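PDB 5JSC: putative acyl-CoA dehydrogenase from Burkholderia xenovorans, which is a member of the acyl-CoA dehydrogenase family of flavoproteins, binds flavin-adenine dinucleotide and assembles from four copies of the chain. Local coordinates for residues A162-G166 with D167-L171; Q301-L304 with A305-L309. One frame throughout, in Å; residues are numbered along the deposited sequence. Where two conformers were deposited one is given.

Contact 1 of 2, residues A162-G166 with D167-L171; sequences AREDG and DAYVL
A two-residue beta hairpin, part of the antiparallel sheet in the middle domain of the acyl-CoA dehydrogenase fold, brings R163 against V170 and E164 against Y169. The chain reverses through a type II' turn from D165 to A168. G166 suits its second position, where phi is positive and a CB would run into D167 N. At the turn, D165 N gives a nearly straight bond to A168 O (2.8 Å, 173° at the hydrogen), whereas the return bond from A168 N to D165 O is longer, 3.3 Å, and arrives well above the carbonyl plane. R163 and V170 form the next hydrogen-bonded pair, bonding through both N and O.

Side chains alternate between two faces. On one, R163 and V170 lie alongside each other. Beta-branched V170 suits an extended strand and offers the arginine an apolar surface. The R163 chain bends at chi3 (57°), which swings its guanidinium over the valine: NH2 comes 3.7 Å from V170 CG1, and V170 CB sits over one face of the group. D165 adds its CB against V170 CG2.

The other face carries Y169, a buried ring whose hydroxyl reaches water. Its CD2 edge reaches A162 O at 3.8 Å, and E164 CG lies over one ring face toward the rim, 4.1 Å from CZ. The extended glutamate chain carries its carboxylate out to the phenol end, the two planes only 11° apart. A162 CB touches L171 CD1 at 3.8 Å and also packs on Y169 CD2. R163 and E164 thus cover V170 and Y169; one water, donating to E164 OE2 (2.9 Å), links it to Y169 OH, and R237 on strand 236-239 probably neutralises D165 through a salt bridge to OD2.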
ATOM      1  N   ALA C 162       7.053 -44.415   1.343  1.00 17.53           N
ATOM      2  CA  ALA C 162       6.339 -45.507   1.996  1.00 17.83           C
ATOM      3  C   ALA C 162       6.407 -46.706   1.063  1.00 19.40           C
ATOM      4  O   ALA C 162       5.769 -46.711   0.007  1.00 18.94           O
ATOM      5  CB  ALA C 162       4.893 -45.126   2.315  1.00 19.10           C
ATOM      6  N   ARG C 163       7.181 -47.709   1.454  1.00 21.64           N
ATOM      7  CA  ARG C 163       7.439 -48.893   0.645  1.00 23.60           C
ATOM      8  C   ARG C 163       6.622 -50.063   1.172  1.00 23.41           C
ATOM      9  O   ARG C 163       6.652 -50.356   2.368  1.00 23.76           O
ATOM     10  CB  ARG C 163       8.930 -49.236   0.671  1.00 26.33           C
ATOM     11  CG  ARG C 163       9.291 -50.572   0.071  1.00 29.04           C
ATOM     12  CD  ARG C 163      10.801 -50.786   0.097  1.00 32.33           C
ATOM     13  NE  ARG C 163      11.377 -50.691   1.441  1.00 35.59           N
ATOM     14  CZ  ARG C 163      11.497 -51.719   2.278  1.00 38.02           C
ATOM     15  NH1 ARG C 163      11.067 -52.921   1.918  1.00 37.63           N
ATOM     16  NH2 ARG C 163      12.041 -51.549   3.476  1.00 39.54           N
ATOM     17  N   GLU C 164       5.910 -50.740   0.278  1.00 25.97           N
ATOM     18  CA  GLU C 164       5.082 -51.863   0.694  1.00 28.28           C
ATOM     19  C   GLU C 164       5.954 -53.077   1.001  1.00 28.72           C
ATOM     20  O   GLU C 164       6.785 -53.481   0.181  1.00 29.17           O
ATOM     21  CB  GLU C 164       4.062 -52.187  -0.396  1.00 34.42           C
ATOM     22  CG  GLU C 164       2.885 -53.025   0.068  1.00 41.18           C
ATOM     23  CD  GLU C 164       1.785 -53.097  -0.976  1.00 46.89           C
ATOM     24  OE1 GLU C 164       2.013 -52.618  -2.109  1.00 48.41           O
ATOM     25  OE2 GLU C 164       0.695 -53.623  -0.662  1.00 48.81           O
ATOM     26  N   ASP C 165       5.771 -53.658   2.194  1.00 29.86           N
ATOM     27  CA  ASP C 165       6.499 -54.862   2.614  1.00 33.32           C
ATOM     28  C   ASP C 165       5.523 -55.781   3.348  1.00 36.05           C
ATOM     29  O   ASP C 165       5.335 -55.661   4.562  1.00 36.38           O
ATOM     30  CB  ASP C 165       7.703 -54.523   3.487  1.00 33.87           C
ATOM     31  CG  ASP C 165       8.427 -55.766   3.987  1.00 36.77           C
ATOM     32  OD1 ASP C 165       8.468 -56.776   3.248  1.00 37.63           O
ATOM     33  OD2 ASP C 165       8.952 -55.739   5.120  1.00 38.28           O
ATOM     34  N   GLY C 166       4.924 -56.708   2.612  1.00 38.04           N
ATOM     35  CA  GLY C 166       3.954 -57.599   3.227  1.00 40.03           C
ATOM     36  C   GLY C 166       2.687 -56.838   3.568  1.00 41.88           C
ATOM     37  O   GLY C 166       2.098 -56.161   2.718  1.00 43.81           O
ATOM     38  N   ASP C 167       2.261 -56.931   4.825  1.00 42.18           N
ATOM     39  CA  ASP C 167       1.058 -56.246   5.282  1.00 42.74           C
ATOM     40  C   ASP C 167       1.356 -54.889   5.906  1.00 39.59           C
ATOM     41  O   ASP C 167       0.486 -54.317   6.571  1.00 39.77           O
ATOM     42  CB  ASP C 167       0.288 -57.128   6.275  1.00 47.35           C
ATOM     43  CG  ASP C 167       1.005 -57.291   7.609  1.00 51.40           C
ATOM     44  OD1 ASP C 167       2.231 -57.063   7.679  1.00 51.92           O
ATOM     45  OD2 ASP C 167       0.329 -57.663   8.594  1.00 53.81           O
ATOM     46  N   ALA C 168       2.559 -54.362   5.709  1.00 35.91           N
ATOM     47  CA  ALA C 168       2.921 -53.064   6.247  1.00 32.06           C
ATOM     48  C   ALA C 168       3.551 -52.208   5.161  1.00 28.20           C
ATOM     49  O   ALA C 168       3.931 -52.690   4.091  1.00 27.91           O
ATOM     50  CB  ALA C 168       3.885 -53.191   7.434  1.00 33.32           C
ATOM     51  N   TYR C 169       3.627 -50.917   5.449  1.00 23.22           N
ATOM     52  CA  TYR C 169       4.439 -49.979   4.694  1.00 20.55           C
ATOM     53  C   TYR C 169       5.612 -49.563   5.563  1.00 20.45           C
ATOM     54  O   TYR C 169       5.472 -49.432   6.784  1.00 21.06           O
ATOM     55  CB  TYR C 169       3.636 -48.750   4.276  1.00 19.68           C
ATOM     56  CG  TYR C 169       2.713 -48.994   3.107  1.00 21.23           C
ATOM     57  CD1 TYR C 169       1.452 -49.551   3.293  1.00 21.83           C
ATOM     58  CD2 TYR C 169       3.101 -48.664   1.814  1.00 21.69           C
ATOM     59  CE1 TYR C 169       0.606 -49.770   2.225  1.00 23.29           C
ATOM     60  CE2 TYR C 169       2.263 -48.877   0.739  1.00 22.76           C
ATOM     61  CZ  TYR C 169       1.018 -49.432   0.948  1.00 23.37           C
ATOM     62  OH  TYR C 169       0.175 -49.641  -0.119  1.00 25.13           O
ATOM     63  N   VAL C 170       6.770 -49.381   4.937  1.00 19.43           N
ATOM     64  CA  VAL C 170       7.982 -48.957   5.628  1.00 19.56           C
ATOM     65  C   VAL C 170       8.241 -47.507   5.249  1.00 19.22           C
ATOM     66  O   VAL C 170       8.383 -47.189   4.062  1.00 18.89           O
ATOM     67  CB  VAL C 170       9.182 -49.842   5.270  1.00 22.07           C
ATOM     68  CG1 VAL C 170      10.387 -49.428   6.084  1.00 23.31           C
ATOM     69  CG2 VAL C 170       8.849 -51.313   5.493  1.00 24.71           C
ATOM     70  N   LEU C 171       8.308 -46.629   6.248  1.00 18.08           N
ATOM     71  CA  LEU C 171       8.429 -45.192   6.021  1.00 17.01           C
ATOM     72  C   LEU C 171       9.856 -44.720   6.285  1.00 18.77           C
ATOM     73  O   LEU C 171      10.438 -45.037   7.330  1.00 19.56           O
ATOM     74  CB  LEU C 171       7.443 -44.413   6.897  1.00 17.99           C
ATOM     75  CG  LEU C 171       6.019 -44.232   6.348  1.00 19.57           C
ATOM     76  CD1 LEU C 171       5.338 -45.570   6.089  1.00 19.93           C
ATOM     77  CD2 LEU C 171       5.176 -43.370   7.284  1.00 20.85           C
TER
HETATM   78  O   HOH W   1      -1.540 -52.103   0.379  1.00 56.41           O

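Contact 2 of 2, residues Q301-L304 with A305-L309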
ATOM      1  N   GLN C 301      -7.186   8.574  14.682  1.00  9.14           N
ATOM      2  CA  GLN C 301      -8.546   8.212  14.290  1.00  9.61           C
ATOM      3  C   GLN C 301      -8.563   7.452  12.971  1.00  9.84           C
ATOM      4  O   GLN C 301      -9.291   6.461  12.829  1.00 10.66           O
ATOM      5  CB  GLN C 301      -9.403   9.469  14.215  1.00  9.99           C
ATOM      6  CG  GLN C 301      -9.562  10.107  15.580  1.00 10.80           C
ATOM      7  CD  GLN C 301     -10.288  11.413  15.541  1.00 13.94           C
ATOM      8  OE1 GLN C 301     -10.698  11.875  14.486  1.00 16.52           O
ATOM      9  NE2 GLN C 301     -10.460  12.023  16.703  1.00 16.38           N
ATOM     10  N   ALA C 302      -7.765   7.897  11.995  1.00  9.48           N
ATOM     11  CA  ALA C 302      -7.721   7.218  10.705  1.00 10.13           C
ATOM     12  C   ALA C 302      -7.077   5.845  10.827  1.00 10.46           C
ATOM     13  O   ALA C 302      -7.479   4.897  10.137  1.00 10.50           O
ATOM     14  CB  ALA C 302      -6.973   8.085   9.692  1.00 11.13           C
ATOM     15  N   LYS C 303      -6.069   5.725  11.690  1.00  9.68           N
ATOM     16  CA  LYS C 303      -5.428   4.429  11.895  0.57 10.20           C
ATOM     17  C   LYS C 303      -6.377   3.449  12.572  1.00  9.59           C
ATOM     18  O   LYS C 303      -6.472   2.286  12.156  1.00 10.62           O
ATOM     19  CB  LYS C 303      -4.150   4.586  12.719  0.57 13.20           C
ATOM     20  CG  LYS C 303      -3.430   3.279  12.965  0.57 18.40           C
ATOM     21  CD  LYS C 303      -1.951   3.403  12.616  0.57 20.59           C
ATOM     22  CE  LYS C 303      -1.134   3.833  13.807  0.57 21.42           C
ATOM     23  NZ  LYS C 303       0.161   4.444  13.393  0.57 19.56           N
ATOM     24  N   LEU C 304      -7.089   3.897  13.609  1.00  9.51           N
ATOM     25  CA  LEU C 304      -8.092   3.046  14.246  1.00  9.57           C
ATOM     26  C   LEU C 304      -9.168   2.656  13.246  1.00  9.57           C
ATOM     27  O   LEU C 304      -9.628   1.507  13.234  1.00 10.07           O
ATOM     28  CB  LEU C 304      -8.719   3.775  15.439  1.00  9.47           C
ATOM     29  CG  LEU C 304      -7.818   4.025  16.648  1.00  9.64           C
ATOM     30  CD1 LEU C 304      -8.493   4.956  17.657  1.00 10.85           C
ATOM     31  CD2 LEU C 304      -7.406   2.709  17.306  1.00 11.27           C
ATOM     32  N   ALA C 305      -9.589   3.606  12.402  1.00  9.04           N
ATOM     33  CA  ALA C 305     -10.618   3.320  11.403  1.00  8.01           C
ATOM     34  C   ALA C 305     -10.175   2.213  10.463  1.00  9.64           C
ATOM     35  O   ALA C 305     -10.954   1.301  10.156  1.00 10.07           O
ATOM     36  CB  ALA C 305     -10.957   4.580  10.610  1.00  9.25           C
ATOM     37  N   GLN C 306      -8.919   2.271  10.004  1.00  8.50           N
ATOM     38  CA  GLN C 306      -8.426   1.256   9.082  1.00  9.11           C
ATOM     39  C   GLN C 306      -8.284  -0.088   9.775  1.00  9.02           C
ATOM     40  O   GLN C 306      -8.555  -1.135   9.168  1.00  9.71           O
ATOM     41  CB  GLN C 306      -7.091   1.689   8.469  1.00  9.77           C
ATOM     42  CG  GLN C 306      -6.482   0.604   7.564  1.00 10.77           C
ATOM     43  CD  GLN C 306      -7.322   0.293   6.327  1.00 13.74           C
ATOM     44  OE1 GLN C 306      -7.868  -0.816   6.178  1.00 15.51           O
ATOM     45  NE2 GLN C 306      -7.403   1.254   5.418  1.00 12.35           N
ATOM     46  N   MET C 307      -7.877  -0.081  11.049  1.00  8.77           N
ATOM     47  CA  MET C 307      -7.852  -1.326  11.811  1.00  9.43           C
ATOM     48  C   MET C 307      -9.236  -1.956  11.837  1.00  9.44           C
ATOM     49  O   MET C 307      -9.397  -3.151  11.561  1.00 10.33           O
ATOM     50  CB  MET C 307      -7.347  -1.064  13.231  1.00 10.32           C
ATOM     51  CG  MET C 307      -5.876  -0.637  13.274  1.00 10.36           C
ATOM     52  SD  MET C 307      -5.400   0.129  14.836  1.00 13.58           S
ATOM     53  CE  MET C 307      -5.495  -1.294  15.917  1.00 15.02           C
ATOM     54  N   ALA C 308     -10.256  -1.146  12.130  1.00  8.43           N
ATOM     55  CA  ALA C 308     -11.624  -1.651  12.210  1.00  8.66           C
ATOM     56  C   ALA C 308     -12.143  -2.101  10.849  1.00  9.13           C
ATOM     57  O   ALA C 308     -12.865  -3.104  10.752  1.00 10.16           O
ATOM     58  CB  ALA C 308     -12.532  -0.575  12.799  1.00  9.91           C
ATOM     59  N   LEU C 309     -11.803  -1.363   9.791  1.00  8.92           N
ATOM     60  CA  LEU C 309     -12.210  -1.754   8.443  1.00  8.34           C
ATOM     61  C   LEU C 309     -11.613  -3.104   8.066  1.00  9.64           C
ATOM     62  O   LEU C 309     -12.310  -3.994   7.559  1.00  9.82           O
ATOM     63  CB  LEU C 309     -11.779  -0.674   7.448  1.00  9.07           C
ATOM     64  CG  LEU C 309     -12.112  -0.959   5.977  1.00 10.81           C
ATOM     65  CD1 LEU C 309     -13.622  -1.123   5.805  1.00 12.48           C
ATOM     66  CD2 LEU C 309     -11.568   0.153   5.076  1.00 11.72           C
TER
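K303 and L304 meet M307 about one turn further along the long alpha helix 298-325, in the C-terminal domain of the acyl-CoA dehydrogenase fold.

Backbone bonding comes first. Four consecutive i to i+4 bonds cross the junction, received by Q301 O, A302 O, K303 O and L304 O from the N atoms of A305, Q306, M307 and A308. Their lengths are those of regular helix, as in A305 N to Q301 O at 2.9 Å and M307 N to K303 O at 3.0 Å.

Apolar packing is centred on the methionine. With CG beside its own backbone N (chi1 -67°), the M307 chain turns back over the preceding turn, where two neighbours reach SD from directions roughly at right angles. L304 CD2 approaches it at 4.1 Å, and K303 CG meets the same sulfur at 4.2 Å. Flexible, unbranched methionine and branched leucine suit this buried surface, where both touch M277 on helix 250-286. The small A305 and A308 allow close subunit packing, their methyls resting on Q389 and L396 of the second subunit. The methyl of A305 also lies 3.4 Å from Q301 O, over the carbonyl that accepts the bond from its own N, and A308 CB stands likewise near L304 O.

The polar ends find partners beyond this stretch: Q301 NE2 is hydrogen-bonded to G295 O and Q306 OE1 to T310 OG1, while in the conformer given K303 NZ makes a long, weak ion pair with E386 of the fourth subunit.

Closest of the side-chain approaches made by M307 is that of its CG, which lies 3.2 Å from K303 O, the same oxygen that accepts the bond from M307 N.

Contact 1 and contact 2 lie on opposite sides of the chain's centre, their own centres about 56 Å apart, one in the middle domain and the other in the C-terminal domain. The hairpin of 162-171 is partly buried, and no other protein chain of the assembly touches it; charged side chains there shield an aromatic and a valine. Residues 301-309 form part of one continuous helix, 298-325, mostly buried, with apolar and small residues set against neighbouring helices and other subunits. Backbone bonds join two paired strands in contact 1 but successive turns of one helix in contact 2. Beyond them, the first relies on water and charge, the second on packing.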